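Local atomic coordinates of tRNA-5-methyluridine(54) 2-sulfurtransferase (Pyrococcus horikoshii, PDB entry 5MKO), a protein that catalyses the ATP-dependent 2-thiolation of 5-methyluridine at position 54 in the T loop of tRNAs, stabilising them against heat in thermophiles. Residues E78-N83 / H109-K114; D152-G157 / K191-V196. One frame throughout, in Å; residues are numbered along the deposited sequence.

In the fold
Both contacts are parallel strand pairings in one sheet of the PP-loop region, and they follow one another along the chain without nesting or crossing. Interaction 1 closes first: from strand 76-83 the chain passes through helix 90-104 and returns in strand 108-112, the outermost strand on that side. After helix 132-148 it enters strand 153-155, and interaction 2 closes a second loop when strand 194-196 lies alongside. Strand 52-56 runs between the two pairs and bonds to both. Their centres are about 16 Å apart, and AMP touches both, its adenine held by 78-83 and its ribose by 152-157.

Interaction 1: E78-N83 / H109-K114; sequences ECLHIN and HIVRIK. With AMP (adenosine monophosphate), chain C.
H109 grips the carbonyl of C79 twice. Its backbone N donates to C79 O at 2.8 Å, and its ring ND1 reaches the same oxygen at 3.1 Å, with that oxygen lying in the ring plane. The two donors come from opposite faces of the carbonyl plane. The imidazole can turn back like this because CG stands beside its own backbone N (chi1 -52°). OE2 of E78 lies by the ring edge and makes no hydrogen bond with NE2, while OE1 pairs with R52.

From there the strands run parallel. H81 bonds through both its N and its O, to H109 O and V111 N; N83 N donates to V111 O, and N83 O accepts from I113 N, in the first turn of a helix. The tight side carries L80, H109, V111 and I82: L80 CD1 meets V111 CG2 at 3.7 Å, and the side chains of I82 and I113 cross at about a right angle, both against I141 of helix 132-148. The face of I110, N83 and R112 is looser and partly open to solvent. There N83 CB touches R112 CG at 3.8 Å, I110 CG2 lies over one face of the R112 guanidinium, and R112 NH2 forms a salt bridge with E94 of helix 90-104.

At the strand's end the backbone of I82 reads the adenine: its N donates to N1 of AMP at 2.9 Å, and its O accepts from N6 at 2.8 Å. Parallel strands joined through helix 90-104 make a right-handed beta-alpha-beta crossover, here the adenine-binding part of the PP-loop (ATP pyrophosphatase) fold.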
# COMPACT_ATOMS: atom_id res chain seq x y z
N GLU A 78 11.27 8.26 32.82
CA GLU A 78 11.93 9.56 32.83
C GLU A 78 11.78 10.07 31.41
O GLU A 78 11.59 9.28 30.49
CB GLU A 78 13.39 9.46 33.28
CG GLU A 78 13.54 9.48 34.79
CD GLU A 78 14.92 9.19 35.33
OE1 GLU A 78 15.13 8.05 35.81
OE2 GLU A 78 15.78 10.10 35.31
N CYS A 79 11.75 11.39 31.23
CA CYS A 79 11.48 11.97 29.92
C CYS A 79 12.59 12.85 29.39
O CYS A 79 13.26 13.54 30.16
CB CYS A 79 10.15 12.71 29.94
SG CYS A 79 8.77 11.74 30.58
N LEU A 80 12.77 12.84 28.06
CA LEU A 80 13.74 13.69 27.39
C LEU A 80 13.09 14.56 26.33
O LEU A 80 12.38 14.05 25.48
CB LEU A 80 14.93 12.89 26.79
CG LEU A 80 15.92 13.69 25.91
CD1 LEU A 80 16.76 14.66 26.71
CD2 LEU A 80 16.82 12.77 25.11
N HIS A 81 13.35 15.86 26.40
CA HIS A 81 12.89 16.79 25.39
C HIS A 81 14.11 17.41 24.73
O HIS A 81 15.01 17.88 25.43
CB HIS A 81 11.95 17.88 25.95
CG HIS A 81 11.58 18.91 24.93
ND1 HIS A 81 10.71 18.61 23.89
CD2 HIS A 81 12.05 20.17 24.76
CE1 HIS A 81 10.66 19.71 23.14
NE2 HIS A 81 11.45 20.67 23.63
N ILE A 82 14.15 17.38 23.40
CA ILE A 82 15.25 17.97 22.64
C ILE A 82 14.76 19.27 21.99
O ILE A 82 13.84 19.23 21.18
CB ILE A 82 15.91 16.98 21.62
CG1 ILE A 82 16.11 15.57 22.23
CG2 ILE A 82 17.23 17.57 21.08
CD1 ILE A 82 16.23 14.45 21.23
N ASN A 83 15.33 20.40 22.40
CA ASN A 83 15.01 21.72 21.87
C ASN A 83 15.92 21.93 20.67
O ASN A 83 17.14 22.06 20.82
CB ASN A 83 15.24 22.79 22.95
CG ASN A 83 14.83 24.19 22.56
OD1 ASN A 83 15.42 24.82 21.68
ND2 ASN A 83 13.85 24.74 23.25
N HIS A 109 14.14 15.84 31.40
CA HIS A 109 15.49 16.27 31.05
C HIS A 109 15.40 17.00 29.72
O HIS A 109 14.74 16.53 28.81
CB HIS A 109 16.46 15.08 30.96
CG HIS A 109 16.47 14.19 32.16
ND1 HIS A 109 15.41 13.33 32.38
CD2 HIS A 109 17.38 14.03 33.14
CE1 HIS A 109 15.70 12.67 33.49
NE2 HIS A 109 16.89 13.03 33.97
N ILE A 110 16.03 18.17 29.63
CA ILE A 110 16.00 19.01 28.44
C ILE A 110 17.39 19.19 27.87
O ILE A 110 18.32 19.54 28.60
CB ILE A 110 15.28 20.37 28.73
CG1 ILE A 110 13.80 20.15 29.14
CG2 ILE A 110 15.41 21.33 27.54
CD1 ILE A 110 13.16 21.30 29.87
N VAL A 111 17.53 18.95 26.55
CA VAL A 111 18.77 19.12 25.79
C VAL A 111 18.52 20.19 24.71
O VAL A 111 17.67 20.02 23.85
CB VAL A 111 19.31 17.78 25.21
CG1 VAL A 111 20.47 18.01 24.24
CG2 VAL A 111 19.73 16.82 26.32
N ARG A 112 19.26 21.31 24.79
CA ARG A 112 19.14 22.43 23.85
C ARG A 112 20.32 22.35 22.86
O ARG A 112 21.46 22.57 23.27
CB ARG A 112 19.09 23.78 24.60
CG ARG A 112 17.85 23.95 25.49
CD ARG A 112 17.87 25.25 26.26
NE ARG A 112 16.71 25.39 27.15
CZ ARG A 112 16.69 24.99 28.42
NH1 ARG A 112 17.76 24.41 28.97
NH2 ARG A 112 15.60 25.16 29.16
N ILE A 113 20.03 21.99 21.59
CA ILE A 113 21.05 21.80 20.55
C ILE A 113 21.83 23.10 20.24
O ILE A 113 22.99 23.01 19.83
CB ILE A 113 20.54 21.10 19.24
CG1 ILE A 113 19.75 22.06 18.31
CG2 ILE A 113 19.74 19.83 19.53
CD1 ILE A 113 19.98 21.78 16.83
N LYS A 114 21.21 24.30 20.45
CA LYS A 114 21.88 25.59 20.21
C LYS A 114 22.95 25.84 21.26
O LYS A 114 23.92 26.55 20.99
CB LYS A 114 20.88 26.76 20.13
CG LYS A 114 21.39 27.94 19.31
CD LYS A 114 20.37 29.06 19.19
CE LYS A 114 20.96 30.28 18.52
NZ LYS A 114 19.95 31.35 18.31
P AMP C . 8.76 12.48 14.55
O1P AMP C . 8.72 14.02 14.69
O2P AMP C . 7.36 11.93 14.16
O3P AMP C . 9.88 11.97 13.69
O5' AMP C . 9.02 11.93 16.01
C5' AMP C . 8.94 10.54 16.40
C4' AMP C . 9.03 10.47 17.90
O4' AMP C . 10.26 11.08 18.33
C3' AMP C . 7.94 11.22 18.64
O3' AMP C . 6.76 10.44 18.72
C2' AMP C . 8.61 11.51 19.98
O2' AMP C . 8.55 10.35 20.81
C1' AMP C . 10.06 11.76 19.56
N9 AMP C . 10.44 13.17 19.40
C8 AMP C . 10.20 13.96 18.31
N7 AMP C . 10.66 15.19 18.43
C5 AMP C . 11.24 15.20 19.68
C6 AMP C . 11.90 16.20 20.42
N6 AMP C . 12.03 17.47 20.00
N1 AMP C . 12.40 15.88 21.63
C2 AMP C . 12.23 14.63 22.09
N3 AMP C . 11.60 13.61 21.50
C4 AMP C . 11.12 13.96 20.29

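Interaction 2: D152-G157 / K191-V196. With AMP (adenosine monophosphate), chain C.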
# COMPACT_ATOMS: atom_id res chain seq x y z
N ASP A 152 17.44 1.53 30.16
CA ASP A 152 17.23 0.21 29.58
C ASP A 152 16.47 0.22 28.26
O ASP A 152 16.67 -0.68 27.44
CB ASP A 152 16.54 -0.70 30.60
CG ASP A 152 17.42 -0.98 31.81
OD1 ASP A 152 18.47 -1.65 31.64
OD2 ASP A 152 17.06 -0.53 32.92
N ALA A 153 15.62 1.23 28.04
CA ALA A 153 14.80 1.36 26.83
C ALA A 153 14.41 2.80 26.53
O ALA A 153 14.34 3.63 27.44
CB ALA A 153 13.55 0.51 26.97
N ILE A 154 14.13 3.09 25.24
CA ILE A 154 13.63 4.37 24.74
C ILE A 154 12.24 4.09 24.20
O ILE A 154 12.06 3.14 23.45
CB ILE A 154 14.50 5.08 23.65
CG1 ILE A 154 16.00 5.12 24.00
CG2 ILE A 154 13.96 6.49 23.37
CD1 ILE A 154 16.94 5.56 22.85
N ALA A 155 11.25 4.90 24.59
CA ALA A 155 9.88 4.76 24.09
C ALA A 155 9.50 6.02 23.33
O ALA A 155 9.72 7.14 23.82
CB ALA A 155 8.93 4.50 25.25
N THR A 156 8.97 5.84 22.11
CA THR A 156 8.54 6.93 21.25
C THR A 156 7.02 6.93 21.13
O THR A 156 6.37 5.96 21.53
CB THR A 156 9.29 6.94 19.91
OG1 THR A 156 9.12 5.70 19.23
CG2 THR A 156 10.77 7.29 20.07
N GLY A 157 6.47 8.03 20.60
CA GLY A 157 5.03 8.23 20.45
C GLY A 157 4.36 7.67 19.21
O GLY A 157 3.15 7.87 19.05
N LYS A 191 25.86 -0.15 21.38
CA LYS A 191 25.60 1.16 21.99
C LYS A 191 24.24 1.76 21.56
O LYS A 191 23.90 2.87 21.98
CB LYS A 191 26.77 2.12 21.75
CG LYS A 191 28.00 1.72 22.55
CD LYS A 191 29.20 2.59 22.27
CE LYS A 191 30.38 2.08 23.04
NZ LYS A 191 31.50 3.06 23.05
N PHE A 192 23.46 1.01 20.74
CA PHE A 192 22.12 1.38 20.31
C PHE A 192 21.14 0.80 21.32
O PHE A 192 20.97 -0.41 21.37
CB PHE A 192 21.78 0.78 18.92
CG PHE A 192 22.27 1.50 17.69
CD1 PHE A 192 22.06 2.86 17.52
CD2 PHE A 192 22.85 0.78 16.64
CE1 PHE A 192 22.47 3.51 16.35
CE2 PHE A 192 23.25 1.43 15.47
CZ PHE A 192 23.06 2.79 15.33
N ILE A 193 20.53 1.66 22.14
CA ILE A 193 19.55 1.29 23.16
C ILE A 193 18.26 0.77 22.49
O ILE A 193 17.94 1.18 21.37
CB ILE A 193 19.29 2.51 24.13
CG1 ILE A 193 20.61 3.05 24.77
CG2 ILE A 193 18.22 2.23 25.21
CD1 ILE A 193 21.51 2.04 25.57
N LYS A 194 17.56 -0.16 23.16
CA LYS A 194 16.30 -0.73 22.71
C LYS A 194 15.26 0.38 22.56
O LYS A 194 15.04 1.15 23.50
CB LYS A 194 15.80 -1.81 23.69
CG LYS A 194 14.40 -2.33 23.40
CD LYS A 194 13.99 -3.46 24.33
CE LYS A 194 13.31 -2.97 25.59
NZ LYS A 194 12.86 -4.10 26.46
N LYS A 195 14.67 0.50 21.36
CA LYS A 195 13.62 1.48 21.04
C LYS A 195 12.31 0.71 20.95
O LYS A 195 12.26 -0.35 20.33
CB LYS A 195 13.92 2.23 19.74
CG LYS A 195 14.83 3.44 19.90
CD LYS A 195 14.68 4.42 18.73
CE LYS A 195 15.51 5.69 18.84
NZ LYS A 195 16.98 5.46 18.65
N VAL A 196 11.25 1.21 21.60
CA VAL A 196 9.93 0.57 21.59
C VAL A 196 8.81 1.55 21.24
O VAL A 196 8.96 2.77 21.44
CB VAL A 196 9.61 -0.25 22.87
CG1 VAL A 196 10.45 -1.52 22.95
CG2 VAL A 196 9.74 0.60 24.13
P AMP C . 8.76 12.48 14.55
O1P AMP C . 8.72 14.02 14.69
O2P AMP C . 7.36 11.93 14.16
O3P AMP C . 9.88 11.97 13.69
O5' AMP C . 9.02 11.93 16.01
C5' AMP C . 8.94 10.54 16.40
C4' AMP C . 9.03 10.47 17.90
O4' AMP C . 10.26 11.08 18.33
C3' AMP C . 7.94 11.22 18.64
O3' AMP C . 6.76 10.44 18.72
C2' AMP C . 8.61 11.51 19.98
O2' AMP C . 8.55 10.35 20.81
C1' AMP C . 10.06 11.76 19.56
N9 AMP C . 10.44 13.17 19.40
C8 AMP C . 10.20 13.96 18.31
N7 AMP C . 10.66 15.19 18.43
C5 AMP C . 11.24 15.20 19.68
C6 AMP C . 11.90 16.20 20.42
N6 AMP C . 12.03 17.47 20.00
N1 AMP C . 12.40 15.88 21.63
C2 AMP C . 12.23 14.63 22.09
N3 AMP C . 11.60 13.61 21.50
C4 AMP C . 11.12 13.96 20.29
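I154 and I193 cross at about a right angle, CG1 of I154 meeting CG2 of I193 at 3.8 Å, where two parallel strands of the PP-loop sheet begin to run together. With CG1 of I193 beside the backbone N (chi1 -55°), CG2 is anti to that N and reaches I154 and CA of A153, while A146 of helix 132-148 packs on both isoleucines. K195 lies on the same face of the sheet as I154, laying CG against I154 CB.

A153, A155, K194 and V196 point to the other face. K194 bends at its third torsion (chi3 89°), bringing CE alongside A153 CB at 3.8 Å before NZ goes on to E51 and the carbonyl of L46. Further along, V196 turns CG2 to A155 CB at 4.1 Å.

Between the faces the backbones join: I154 bonds to the second strand through both N and O, and T156 N donates to V196 O. T156 OG1 turns to H158. Past the pairing the chain reaches the nucleotide, with T156 CB near the ribose and G157 N donating to O2' of AMP at 3.1 Å and, weakly, to O3'.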